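Local coordinates for protein tryptophan halogenase (Shewanella frigidimarina, PDB 2PYX) that probably acts as a flavin-dependent tryptophan halogenase, a FAD-binding enzyme of the monooxygenase type, at residues Q502-S505 / K506-T510; R512-L515 / D516-Q520; Q145-Q149 / L150-P154. All coordinates share one frame; numbering follows the deposited sequence.

Contact 1: residues Q502-S505 / K506-T510; sequences QALS and KNLPT
Leu504 and Leu508 meet where helix 484-507 runs out, and the region around them is a worked example of a helix C-terminal turn closed by shared carbonyl acceptors: two carbonyls of the last turn each take two donors before the chain leaves as a loop. The packed side belongs to the leucines. They lie alongside each other and point the same way, CD1 of Leu508 resting 3.9 Å from CB of Leu504, and both side chains also bear on Leu147 of helix 144-149 and on Gln165. Leu504 O, beside this apolar seam, receives Leu508 N at 3.1 Å in its carbonyl plane, while Asn507 N arrives from above that plane.

The other side faces solvent and is held more loosely. Lys506 crosses over Gln502 at an angle, with methylene CE 3.5 Å from the amide NE2, so the touching is done by the aliphatic part of the lysine. The backbone bond of this turn, Lys506 N to Gln502 O, is weak. A firmer polar link comes from Ser505, whose OG sits between its own N and carbonyl carbon (chi1 78°) and folds back to give Gln502 O a bond of 2.8 Å. A water bridges the end of the turn, donating to both Ser505 O and Leu508 O.

Asn507 adds a side-chain bond to the turn. With CG beside its own backbone N (chi1 -72°), the amide turns back along the helix, and ND2 donates to Ala503 O at 2.8 Å; Lys506 N reaches that same oxygen from the opposite face of its carbonyl plane.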
loop_
_atom_site.group_PDB
_atom_site.type_symbol
_atom_site.label_atom_id
_atom_site.label_comp_id
_atom_site.label_asym_id
_atom_site.label_seq_id
_atom_site.Cartn_x
_atom_site.Cartn_y
_atom_site.Cartn_z
ATOM N N GLN A 502 27.884 -3.991 -4.394
ATOM C CA GLN A 502 29.104 -3.273 -4.071
ATOM C C GLN A 502 29.193 -1.994 -4.902
ATOM O O GLN A 502 29.530 -0.938 -4.359
ATOM C CB GLN A 502 30.319 -4.182 -4.274
ATOM C CG GLN A 502 31.649 -3.520 -3.958
ATOM C CD GLN A 502 32.019 -3.584 -2.474
ATOM O OE1 GLN A 502 31.154 -3.607 -1.585
ATOM N NE2 GLN A 502 33.323 -3.614 -2.205
ATOM N N ALA A 503 28.881 -2.080 -6.193
ATOM C CA ALA A 503 29.016 -0.907 -7.068
ATOM C C ALA A 503 28.045 0.176 -6.619
ATOM O O ALA A 503 28.415 1.334 -6.435
ATOM C CB ALA A 503 28.796 -1.270 -8.516
ATOM N N LEU A 504 26.789 -0.200 -6.389
ATOM C CA LEU A 504 25.793 0.782 -5.975
ATOM C C LEU A 504 26.109 1.378 -4.620
ATOM O O LEU A 504 25.822 2.556 -4.373
ATOM C CB LEU A 504 24.390 0.150 -5.947
ATOM C CG LEU A 504 23.819 -0.146 -7.322
ATOM C CD1 LEU A 504 22.544 -0.955 -7.202
ATOM C CD2 LEU A 504 23.516 1.117 -8.096
ATOM N N SER A 505 26.687 0.590 -3.718
ATOM C CA SER A 505 26.967 1.075 -2.364
ATOM C C SER A 505 27.961 2.233 -2.372
ATOM O O SER A 505 27.971 3.066 -1.467
ATOM C CB SER A 505 27.468 -0.050 -1.444
ATOM O OG SER A 505 28.844 -0.343 -1.685
ATOM N N LYS A 506 28.765 2.276 -3.425
ATOM C CA LYS A 506 29.780 3.315 -3.577
ATOM C C LYS A 506 29.297 4.543 -4.337
ATOM O O LYS A 506 29.913 5.605 -4.271
ATOM C CB LYS A 506 30.996 2.669 -4.259
ATOM C CG LYS A 506 31.568 1.583 -3.370
ATOM C CD LYS A 506 32.708 0.817 -3.964
ATOM C CE LYS A 506 33.257 -0.165 -2.935
ATOM N NZ LYS A 506 33.558 0.461 -1.598
ATOM N N ASN A 507 28.160 4.457 -5.015
ATOM C CA ASN A 507 27.749 5.510 -5.911
ATOM C C ASN A 507 26.442 6.229 -5.553
ATOM O O ASN A 507 26.254 7.395 -5.898
ATOM C CB ASN A 507 27.787 4.923 -7.296
ATOM C CG ASN A 507 29.233 4.708 -7.766
ATOM O OD1 ASN A 507 29.949 5.697 -8.028
ATOM N ND2 ASN A 507 29.696 3.446 -7.794
ATOM N N LEU A 508 25.563 5.575 -4.802
ATOM C CA LEU A 508 24.259 6.183 -4.503
ATOM C C LEU A 508 24.340 7.196 -3.368
ATOM O O LEU A 508 25.161 7.065 -2.449
ATOM C CB LEU A 508 23.229 5.095 -4.140
ATOM C CG LEU A 508 22.708 4.206 -5.268
ATOM C CD1 LEU A 508 22.010 2.958 -4.710
ATOM C CD2 LEU A 508 21.787 4.959 -6.205
ATOM N N PRO A 509 23.503 8.249 -3.440
ATOM C CA PRO A 509 23.451 9.247 -2.395
ATOM C C PRO A 509 22.611 8.783 -1.213
ATOM O O PRO A 509 21.767 7.871 -1.363
ATOM C CB PRO A 509 22.728 10.396 -3.069
ATOM C CG PRO A 509 21.793 9.730 -4.056
ATOM C CD PRO A 509 22.555 8.542 -4.540
ATOM N N THR A 510 22.788 9.428 -0.077
ATOM C CA THR A 510 21.825 9.285 1.008
ATOM C C THR A 510 20.509 9.956 0.611
ATOM O O THR A 510 20.439 10.794 -0.292
ATOM C CB THR A 510 22.296 9.918 2.304
ATOM O OG1 THR A 510 22.397 11.336 2.133
ATOM C CG2 THR A 510 23.608 9.337 2.757
HETATM O O HOH W 1 27.394 5.790 -1.836
#

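Contact 2: residues R512-L515 / D516-Q520; sequences RELL and DKVAQ
Leu514 and Val518 touch one turn apart, the leucine's CD1 lying 4.1 Å from CG2 of the valine. The two side chains cross at an angle. Val518 sets CG1 anti to its backbone N (chi1 170°), which brings CG2 back over the preceding turn, 3.3 Å from Leu514 O. That oxygen takes Val518 N at 2.8 Å. Next to it, Ala519 N bonds Leu515 O at 2.9 Å.

On another face, the carboxylate of Asp516 approaches the side chain of Arg512 without pairing with it: both its oxygens stand 4.1 Å from the methylene CG, and the guanidinium and carboxylate planes are 40° apart. The charged ends remain separated, NH1 of Arg512 being 5.3 Å from OD1 of Asp516. The guanidinium is instead directed to the carbonyls of Ser268 and Pro290. Towards solvent, a water links Glu513 O to Lys517 NZ, spanning a weak backbone bond from Lys517 N to Glu513 O.

The second shell sets the apolar face. Ile81 of helix 77-83 covers Leu515 and Val518, and Phe88 of strand 87-95 packs on Leu514 and Leu515. The result is an amphipathic C-terminal helix that begins with a capping box: Thr510, at the N-cap, caps Glu513 N with its side chain, and Glu513 OE2 returns a bond to Thr510 N; its Leu515 side chain lies about 10 Å from that of Lys89, the predicted active-site lysine.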
loop_
_atom_site.group_PDB
_atom_site.type_symbol
_atom_site.label_atom_id
_atom_site.label_comp_id
_atom_site.label_asym_id
_atom_site.label_seq_id
_atom_site.Cartn_x
_atom_site.Cartn_y
_atom_site.Cartn_z
ATOM N N ARG A 512 18.681 12.205 2.227
ATOM C CA ARG A 512 18.662 13.653 2.425
ATOM C C ARG A 512 19.545 14.363 1.388
ATOM O O ARG A 512 19.127 15.372 0.830
ATOM C CB ARG A 512 19.048 14.077 3.849
ATOM C CG ARG A 512 18.632 15.537 4.082
ATOM C CD ARG A 512 18.693 15.969 5.515
ATOM N NE ARG A 512 17.729 15.342 6.419
ATOM C CZ ARG A 512 16.448 15.683 6.552
ATOM N NH1 ARG A 512 15.870 16.567 5.750
ATOM N NH2 ARG A 512 15.709 15.065 7.463
ATOM N N GLU A 513 20.734 13.845 1.116
ATOM C CA GLU A 513 21.582 14.520 0.122
ATOM C C GLU A 513 20.904 14.568 -1.260
ATOM O O GLU A 513 20.976 15.589 -1.949
ATOM C CB GLU A 513 23.024 13.980 0.131
ATOM C CG GLU A 513 23.476 13.038 -0.922
ATOM C CD GLU A 513 24.853 12.460 -0.602
ATOM O OE1 GLU A 513 25.853 13.235 -0.535
ATOM O OE2 GLU A 513 24.955 11.228 -0.432
ATOM N N LEU A 514 20.170 13.505 -1.616
ATOM C CA LEU A 514 19.441 13.457 -2.875
ATOM C C LEU A 514 18.261 14.433 -2.867
ATOM O O LEU A 514 18.098 15.223 -3.798
ATOM C CB LEU A 514 18.982 12.016 -3.188
ATOM C CG LEU A 514 18.134 11.870 -4.436
ATOM C CD1 LEU A 514 18.871 12.464 -5.671
ATOM C CD2 LEU A 514 17.716 10.415 -4.699
ATOM N N LEU A 515 17.446 14.379 -1.818
ATOM C CA LEU A 515 16.289 15.237 -1.716
ATOM C C LEU A 515 16.692 16.709 -1.711
ATOM O O LEU A 515 15.987 17.535 -2.281
ATOM C CB LEU A 515 15.459 14.856 -0.492
ATOM C CG LEU A 515 14.744 13.507 -0.617
ATOM C CD1 LEU A 515 14.176 13.103 0.745
ATOM C CD2 LEU A 515 13.629 13.540 -1.652
ATOM N N ASP A 516 17.835 17.039 -1.106
ATOM C CA ASP A 516 18.321 18.427 -1.176
ATOM C C ASP A 516 18.524 18.879 -2.626
ATOM O O ASP A 516 18.171 20.011 -2.995
ATOM C CB ASP A 516 19.632 18.579 -0.418
ATOM C CG ASP A 516 19.461 18.570 1.081
ATOM O OD1 ASP A 516 18.334 18.746 1.609
ATOM O OD2 ASP A 516 20.498 18.385 1.747
ATOM N N LYS A 517 19.111 18.022 -3.450
ATOM C CA LYS A 517 19.322 18.347 -4.871
ATOM C C LYS A 517 18.042 18.268 -5.697
ATOM O O LYS A 517 17.889 18.973 -6.684
ATOM C CB LYS A 517 20.437 17.492 -5.481
ATOM C CG LYS A 517 21.831 17.809 -4.903
ATOM C CD LYS A 517 22.324 19.178 -5.374
ATOM C CE LYS A 517 23.744 19.521 -4.854
ATOM N NZ LYS A 517 23.751 19.671 -3.382
ATOM N N VAL A 518 17.117 17.398 -5.318
ATOM C CA VAL A 518 15.823 17.376 -5.993
ATOM C C VAL A 518 15.102 18.692 -5.756
ATOM O O VAL A 518 14.471 19.208 -6.658
ATOM C CB VAL A 518 14.942 16.203 -5.502
ATOM C CG1 VAL A 518 13.514 16.345 -6.026
ATOM C CG2 VAL A 518 15.547 14.889 -5.941
ATOM N N ALA A 519 15.211 19.227 -4.544
ATOM C CA ALA A 519 14.582 20.509 -4.201
ATOM C C ALA A 519 15.173 21.641 -5.048
ATOM O O ALA A 519 14.451 22.497 -5.575
ATOM C CB ALA A 519 14.721 20.791 -2.722
ATOM N N GLN A 520 16.491 21.613 -5.213
ATOM C CA GLN A 520 17.226 22.727 -5.835
ATOM C C GLN A 520 17.285 22.648 -7.368
ATOM O O GLN A 520 17.183 23.679 -8.076
ATOM C CB GLN A 520 18.637 22.757 -5.244
ATOM C CG GLN A 520 19.573 23.796 -5.849
ATOM C CD GLN A 520 20.890 23.930 -5.082
ATOM O OE1 GLN A 520 21.220 23.114 -4.201
ATOM N NE2 GLN A 520 21.654 24.971 -5.420
HETATM O O HOH W 2 23.225 17.301 -1.734
#

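Contact 3: residues Q145-Q149 / L150-P154; sequences QVLTQ and LGLAP
The carbonyl oxygen of Leu147 is gripped by two backbone donors as helix 144-149 ends. Leu152 N binds it at 3.1 Å with a nearly straight N-H (162°), tilted from the carbonyl plane, and Leu150 N adds a weak, bent bond. This bond from Leu152 back to Leu147 is the long-span bond of a Schellman motif, a standard way of closing a helix. The inner bond of the motif runs from Gly151 N to Thr148 O at 3.0 Å, with the donor above the carbonyl plane. Gly151 turns the chain with a positive phi of 70°, and beyond it Leu152 takes an extended backbone. Leu150 N, meanwhile, completes an ordinary helical bond to Val146 O at 3.2 Å.

An apolar contact spans the turn in the same place. Leu152 crosses Leu147, methyl CD1 of the former meeting CD2 of the latter at 3.9 Å, while its own CB stands 3.5 Å from Leu147 O. The gripped oxygen therefore has the aliphatic base of Leu152 beside it as well as that residue's N-H. This is the hydrophobic contact that commonly accompanies a Schellman turn, between the residues on either side of the helix end that also share the long-span bond. More loosely, a chi1 of -69° swings CG of Leu150 away from its carbonyl carbon, 3.4 Å from Val146 O, and its CD1 comes within 4.2 Å of the valine's CG1.

Around the turn, Leu147 packs on Ser505 of helix 484-507, and Leu150 also rests on Ser505. Thr148 lies against Gln90 of strand 87-95 and Leu110 of strand 108-112, its OG1 bonded back to Gln144 O, so the short helix is wedged between the long helix and two strands of the larger mixed sheet.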
loop_
_atom_site.group_PDB
_atom_site.type_symbol
_atom_site.label_atom_id
_atom_site.label_comp_id
_atom_site.label_asym_id
_atom_site.label_seq_id
_atom_site.Cartn_x
_atom_site.Cartn_y
_atom_site.Cartn_z
ATOM N N GLN A 145 19.020 -4.620 0.698
ATOM C CA GLN A 145 19.250 -4.861 2.126
ATOM C C GLN A 145 20.453 -4.047 2.570
ATOM O O GLN A 145 20.349 -3.211 3.469
ATOM C CB GLN A 145 19.429 -6.344 2.451
ATOM C CG GLN A 145 19.795 -6.700 3.897
ATOM C CD GLN A 145 18.799 -6.148 4.937
ATOM O OE1 GLN A 145 18.433 -4.967 4.907
ATOM N NE2 GLN A 145 18.363 -6.999 5.843
ATOM N N VAL A 146 21.564 -4.235 1.866
ATOM C CA VAL A 146 22.799 -3.527 2.167
ATOM C C VAL A 146 22.647 -2.016 1.954
ATOM O O VAL A 146 23.064 -1.242 2.803
ATOM C CB VAL A 146 23.979 -4.103 1.333
ATOM C CG1 VAL A 146 25.189 -3.209 1.457
ATOM C CG2 VAL A 146 24.296 -5.530 1.790
ATOM N N LEU A 147 22.021 -1.601 0.850
ATOM C CA LEU A 147 21.942 -0.195 0.519
ATOM C C LEU A 147 21.039 0.582 1.481
ATOM O O LEU A 147 21.346 1.688 1.886
ATOM C CB LEU A 147 21.496 -0.026 -0.932
ATOM C CG LEU A 147 22.437 -0.693 -1.954
ATOM C CD1 LEU A 147 21.852 -0.747 -3.353
ATOM C CD2 LEU A 147 23.771 0.011 -2.007
ATOM N N THR A 148 19.912 -0.005 1.860
ATOM C CA THR A 148 19.008 0.661 2.784
ATOM C C THR A 148 19.603 0.707 4.197
ATOM O O THR A 148 19.361 1.660 4.926
ATOM C CB THR A 148 17.589 0.032 2.770
ATOM O OG1 THR A 148 17.674 -1.339 3.134
ATOM C CG2 THR A 148 16.961 0.173 1.405
ATOM N N GLN A 149 20.377 -0.318 4.572
ATOM C CA GLN A 149 21.078 -0.284 5.868
ATOM C C GLN A 149 22.009 0.934 5.932
ATOM O O GLN A 149 22.210 1.548 6.994
ATOM C CB GLN A 149 21.853 -1.576 6.074
ATOM C CG GLN A 149 20.945 -2.743 6.460
ATOM C CD GLN A 149 21.652 -4.104 6.473
ATOM O OE1 GLN A 149 21.184 -5.038 7.130
ATOM N NE2 GLN A 149 22.780 -4.217 5.759
ATOM N N LEU A 150 22.569 1.277 4.785
ATOM C CA LEU A 150 23.450 2.446 4.642
ATOM C C LEU A 150 22.727 3.778 4.451
ATOM O O LEU A 150 23.370 4.810 4.254
ATOM C CB LEU A 150 24.352 2.210 3.455
ATOM C CG LEU A 150 25.395 1.118 3.629
ATOM C CD1 LEU A 150 26.047 0.827 2.320
ATOM C CD2 LEU A 150 26.450 1.545 4.663
ATOM N N GLY A 151 21.392 3.766 4.466
ATOM C CA GLY A 151 20.595 4.964 4.302
ATOM C C GLY A 151 20.624 5.553 2.911
ATOM O O GLY A 151 20.379 6.763 2.738
ATOM N N LEU A 152 20.853 4.711 1.918
ATOM C CA LEU A 152 20.983 5.211 0.569
ATOM C C LEU A 152 19.675 5.236 -0.234
ATOM O O LEU A 152 18.741 4.456 0.038
ATOM C CB LEU A 152 22.039 4.431 -0.184
ATOM C CG LEU A 152 23.431 4.316 0.483
ATOM C CD1 LEU A 152 24.344 3.448 -0.346
ATOM C CD2 LEU A 152 24.020 5.717 0.657
ATOM N N ALA A 153 19.648 6.110 -1.227
ATOM C CA ALA A 153 18.481 6.322 -2.057
ATOM C C ALA A 153 18.360 5.224 -3.142
ATOM O O ALA A 153 19.261 4.408 -3.306
ATOM C CB ALA A 153 18.556 7.670 -2.683
ATOM N N PRO A 154 17.215 5.172 -3.852
ATOM C CA PRO A 154 17.045 4.201 -4.949
ATOM C C PRO A 154 17.508 4.672 -6.332
ATOM O O PRO A 154 17.370 3.946 -7.312
ATOM C CB PRO A 154 15.514 4.039 -5.015
ATOM C CG PRO A 154 15.005 5.351 -4.569
ATOM C CD PRO A 154 15.970 5.916 -3.595
#

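Overall arrangement
Contact 3 comes first along the chain; contacts 1 and 2 follow much later, in series, on the consecutive helices 484-507 and 511-520. In space the three adjoin. Contacts 1 and 3 have centres about 8 Å apart, and their two helix ends pack together, with a probable hydrogen bond from Ala153 N to Pro509 O tying the loops that leave them. Contact 2 has its centre about 16 Å from each of the others and touches both through Leu514, which meets Pro509 and Ala153. Strand 87-95, which carries the predicted active-site Lys89, is bordered by helix 511-520 and by residues of contact 3, while contact 1 lies farther out.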